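Local coordinates for Cfl (Pectobacterium brasiliense, PDB 7A9J), which probably activates carboxylic acids as an ATP-dependent, AMP-binding ligase and here holds an indenone carboxylic acid, at residues 102-107 with 234-239. The protein carries 1 engineered substitution. Sequence-based numbering, arbitrary orientation.
Sequences LSLKLS and LVDLIS
The carboxylate of Asp236 has Leu104 over one face, with Leu104 CD1 3.7 Å from Asp236 OD2. Lys105 NZ approaches from the opposite face, but stays 4.2 Å from Asp236 OD2, beyond a salt bridge. Two waters serve the oxygens. One lies at the OD2 edge, close to the carboxylate plane; it donates to Asp236 OD2 and accepts from Leu104 N, 2.7 Å from each. The other donates to Asp236 OD1 and is only weakly bonded to Lys105 NZ; it sits off that plane, on the lysine side.

Ile238 forms the apolar half. Its CG2 stands between the backbone N and carbonyl carbon, since chi1 (to CG1) is -149°; this methyl reaches Leu104 CG at 4.0 Å and packs on Ser103 CA. Ile238 CG1 lies 3.5 Å from Leu102 O. Further back, Ile238 meets Leu85 and Tyr89 of helix 83-95.

Each loop follows a strand and leads into a helix, and each contains a type I turn. Ser103 OG accepts from Lys105 N at 3.0 Å, an ST turn. Pro240 and Trp241, just past Ser239, line the ligand pocket.

No direct hydrogen bond crosses. Water and apolar packing join the loops, and nearby Lys105 would probably favour a charged Asp236.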
ATOM      1  N   LEU A 102       5.674 -12.275   6.886  1.00 32.28           N
ATOM      2  CA  LEU A 102       4.369 -12.852   7.229  1.00 32.78           C
ATOM      3  C   LEU A 102       3.475 -11.751   7.775  1.00 30.79           C
ATOM      4  O   LEU A 102       3.697 -11.258   8.883  1.00 34.22           O
ATOM      5  CB  LEU A 102       4.480 -13.974   8.261  1.00 33.96           C
ATOM      6  CG  LEU A 102       5.425 -15.088   7.846  1.00 36.87           C
ATOM      7  CD1 LEU A 102       5.611 -16.109   9.006  1.00 38.47           C
ATOM      8  CD2 LEU A 102       4.920 -15.719   6.575  1.00 43.03           C
ATOM      9  N   SER A 103       2.428 -11.425   7.012  1.00 32.76           N
ATOM     10  CA  SER A 103       1.598 -10.283   7.322  1.00 34.98           C
ATOM     11  C   SER A 103       0.954 -10.450   8.697  1.00 33.90           C
ATOM     12  O   SER A 103       0.627 -11.559   9.126  1.00 35.12           O
ATOM     13  CB  SER A 103       0.501 -10.146   6.219  1.00 34.66           C
ATOM     14  OG  SER A 103      -0.688  -9.600   6.740  1.00 38.56           O
ATOM     15  N   LEU A 104       0.830  -9.343   9.430  1.00 32.12           N
ATOM     16  CA  LEU A 104       0.216  -9.399  10.743  1.00 34.03           C
ATOM     17  C   LEU A 104      -1.284  -9.661  10.685  1.00 38.63           C
ATOM     18  O   LEU A 104      -1.882  -9.907  11.735  1.00 40.55           O
ATOM     19  CB  LEU A 104       0.478  -8.101  11.518  1.00 38.61           C
ATOM     20  CG  LEU A 104       1.937  -7.595  11.539  1.00 42.62           C
ATOM     21  CD1 LEU A 104       2.098  -6.415  12.523  1.00 42.33           C
ATOM     22  CD2 LEU A 104       2.911  -8.744  11.874  1.00 40.53           C
ATOM     23  N   LYS A 105      -1.905  -9.603   9.497  1.00 39.11           N
ATOM     24  CA  LYS A 105      -3.310  -9.914   9.355  1.00 38.76           C
ATOM     25  C   LYS A 105      -3.558 -11.408   9.261  1.00 44.42           C
ATOM     26  O   LYS A 105      -4.694 -11.810   9.404  1.00 44.52           O
ATOM     27  CB  LYS A 105      -3.897  -9.205   8.115  1.00 41.90           C
ATOM     28  CG  LYS A 105      -3.459  -7.712   8.063  1.00 55.15           C
ATOM     29  CD  LYS A 105      -4.573  -6.767   7.603  1.00 68.67           C
ATOM     30  CE  LYS A 105      -4.106  -5.311   7.710  1.00 71.90           C
ATOM     31  NZ  LYS A 105      -3.609  -4.966   9.088  1.00 74.43           N
ATOM     32  N   LEU A 106      -2.522 -12.228   9.076  1.00 38.15           N
ATOM     33  CA  LEU A 106      -2.683 -13.666   8.975  1.00 41.90           C
ATOM     34  C   LEU A 106      -3.064 -14.309  10.304  1.00 41.84           C
ATOM     35  O   LEU A 106      -2.475 -14.012  11.348  1.00 44.28           O
ATOM     36  CB  LEU A 106      -1.404 -14.309   8.464  1.00 39.80           C
ATOM     37  CG  LEU A 106      -0.878 -13.836   7.110  1.00 40.80           C
ATOM     38  CD1 LEU A 106       0.500 -14.420   6.923  1.00 43.85           C
ATOM     39  CD2 LEU A 106      -1.811 -14.261   6.017  1.00 46.40           C
ATOM     40  N   SER A 107      -4.043 -15.215  10.249  1.00 41.34           N
ATOM     41  CA  SER A 107      -4.327 -16.107  11.370  1.00 41.35           C
ATOM     42  C   SER A 107      -3.147 -17.061  11.624  1.00 36.12           C
ATOM     43  O   SER A 107      -2.232 -17.203  10.805  1.00 39.56           O
ATOM     44  CB  SER A 107      -5.581 -16.932  11.101  1.00 49.93           C
ATOM     45  OG  SER A 107      -5.304 -17.957  10.152  1.00 44.99           O
ATOM     46  N   LEU A 234       2.335   4.414   7.204  1.00 25.31           N
ATOM     47  CA  LEU A 234       1.351   3.889   8.126  1.00 26.04           C
ATOM     48  C   LEU A 234       1.034   2.417   7.843  1.00 28.22           C
ATOM     49  O   LEU A 234       0.413   1.757   8.691  1.00 32.43           O
ATOM     50  CB  LEU A 234       0.058   4.716   8.038  1.00 31.91           C
ATOM     51  CG  LEU A 234       0.337   6.159   8.492  1.00 29.85           C
ATOM     52  CD1 LEU A 234      -0.887   7.003   8.221  1.00 31.53           C
ATOM     53  CD2 LEU A 234       0.653   6.204   9.995  1.00 31.76           C
ATOM     54  N   VAL A 235       1.483   1.889   6.713  1.00 29.01           N
ATOM     55  CA  VAL A 235       1.260   0.477   6.419  1.00 27.11           C
ATOM     56  C   VAL A 235       2.351  -0.307   7.170  1.00 25.58           C
ATOM     57  O   VAL A 235       3.476   0.150   7.203  1.00 28.34           O
ATOM     58  CB  VAL A 235       1.383   0.275   4.917  1.00 29.15           C
ATOM     59  CG1 VAL A 235       1.450  -1.201   4.612  1.00 30.86           C
ATOM     60  CG2 VAL A 235       0.123   0.967   4.199  1.00 29.57           C
ATOM     61  N   ASP A 236       2.003  -1.437   7.781  1.00 29.38           N
ATOM     62  CA  ASP A 236       3.002  -2.213   8.519  1.00 29.09           C
ATOM     63  C   ASP A 236       4.267  -2.447   7.714  1.00 27.43           C
ATOM     64  O   ASP A 236       4.236  -2.761   6.516  1.00 27.42           O
ATOM     65  CB  ASP A 236       2.462  -3.597   8.943  1.00 31.00           C
ATOM     66  CG  ASP A 236       1.217  -3.548   9.812  1.00 37.39           C
ATOM     67  OD1 ASP A 236       0.972  -2.556  10.532  1.00 42.55           O
ATOM     68  OD2 ASP A 236       0.494  -4.559   9.802  1.00 41.14           O
ATOM     69  N   LEU A 237       5.415  -2.398   8.435  1.00 26.71           N
ATOM     70  CA  LEU A 237       6.707  -2.612   7.795  1.00 24.81           C
ATOM     71  C   LEU A 237       6.883  -4.047   7.306  1.00 24.58           C
ATOM     72  O   LEU A 237       7.755  -4.314   6.482  1.00 27.51           O
ATOM     73  CB  LEU A 237       7.838  -2.237   8.806  1.00 25.48           C
ATOM     74  CG  LEU A 237       9.281  -2.423   8.326  1.00 24.89           C
ATOM     75  CD1 LEU A 237       9.573  -1.678   7.020  1.00 27.31           C
ATOM     76  CD2 LEU A 237      10.167  -1.921   9.537  1.00 27.84           C
ATOM     77  N   ILE A 238       6.042  -4.964   7.759  1.00 25.32           N
ATOM     78  CA  ILE A 238       6.048  -6.327   7.225  1.00 29.25           C
ATOM     79  C   ILE A 238       5.394  -6.382   5.847  1.00 32.65           C
ATOM     80  O   ILE A 238       5.513  -7.385   5.152  1.00 29.43           O
ATOM     81  CB  ILE A 238       5.366  -7.234   8.263  1.00 31.74           C
ATOM     82  CG1 ILE A 238       5.921  -8.680   8.249  1.00 31.15           C
ATOM     83  CG2 ILE A 238       3.874  -7.304   8.037  1.00 30.98           C
ATOM     84  CD1 ILE A 238       7.411  -8.824   8.684  1.00 32.00           C
ATOM     85  N   SER A 239       4.763  -5.316   5.427  1.00 25.37           N
ATOM     86  CA  SER A 239       4.026  -5.353   4.127  1.00 25.27           C
ATOM     87  C   SER A 239       4.912  -4.821   2.991  1.00 26.78           C
ATOM     88  O   SER A 239       5.622  -3.833   3.164  1.00 25.87           O
ATOM     89  CB  SER A 239       2.779  -4.498   4.249  1.00 32.09           C
ATOM     90  OG  SER A 239       2.002  -4.611   3.050  1.00 38.44           O
TER
HETATM   91  O   HOH W   1       0.621  -6.835   8.334  1.00 36.24           O
HETATM   92  O   HOH W   2      -1.966  -2.159   9.688  1.00 55.10           O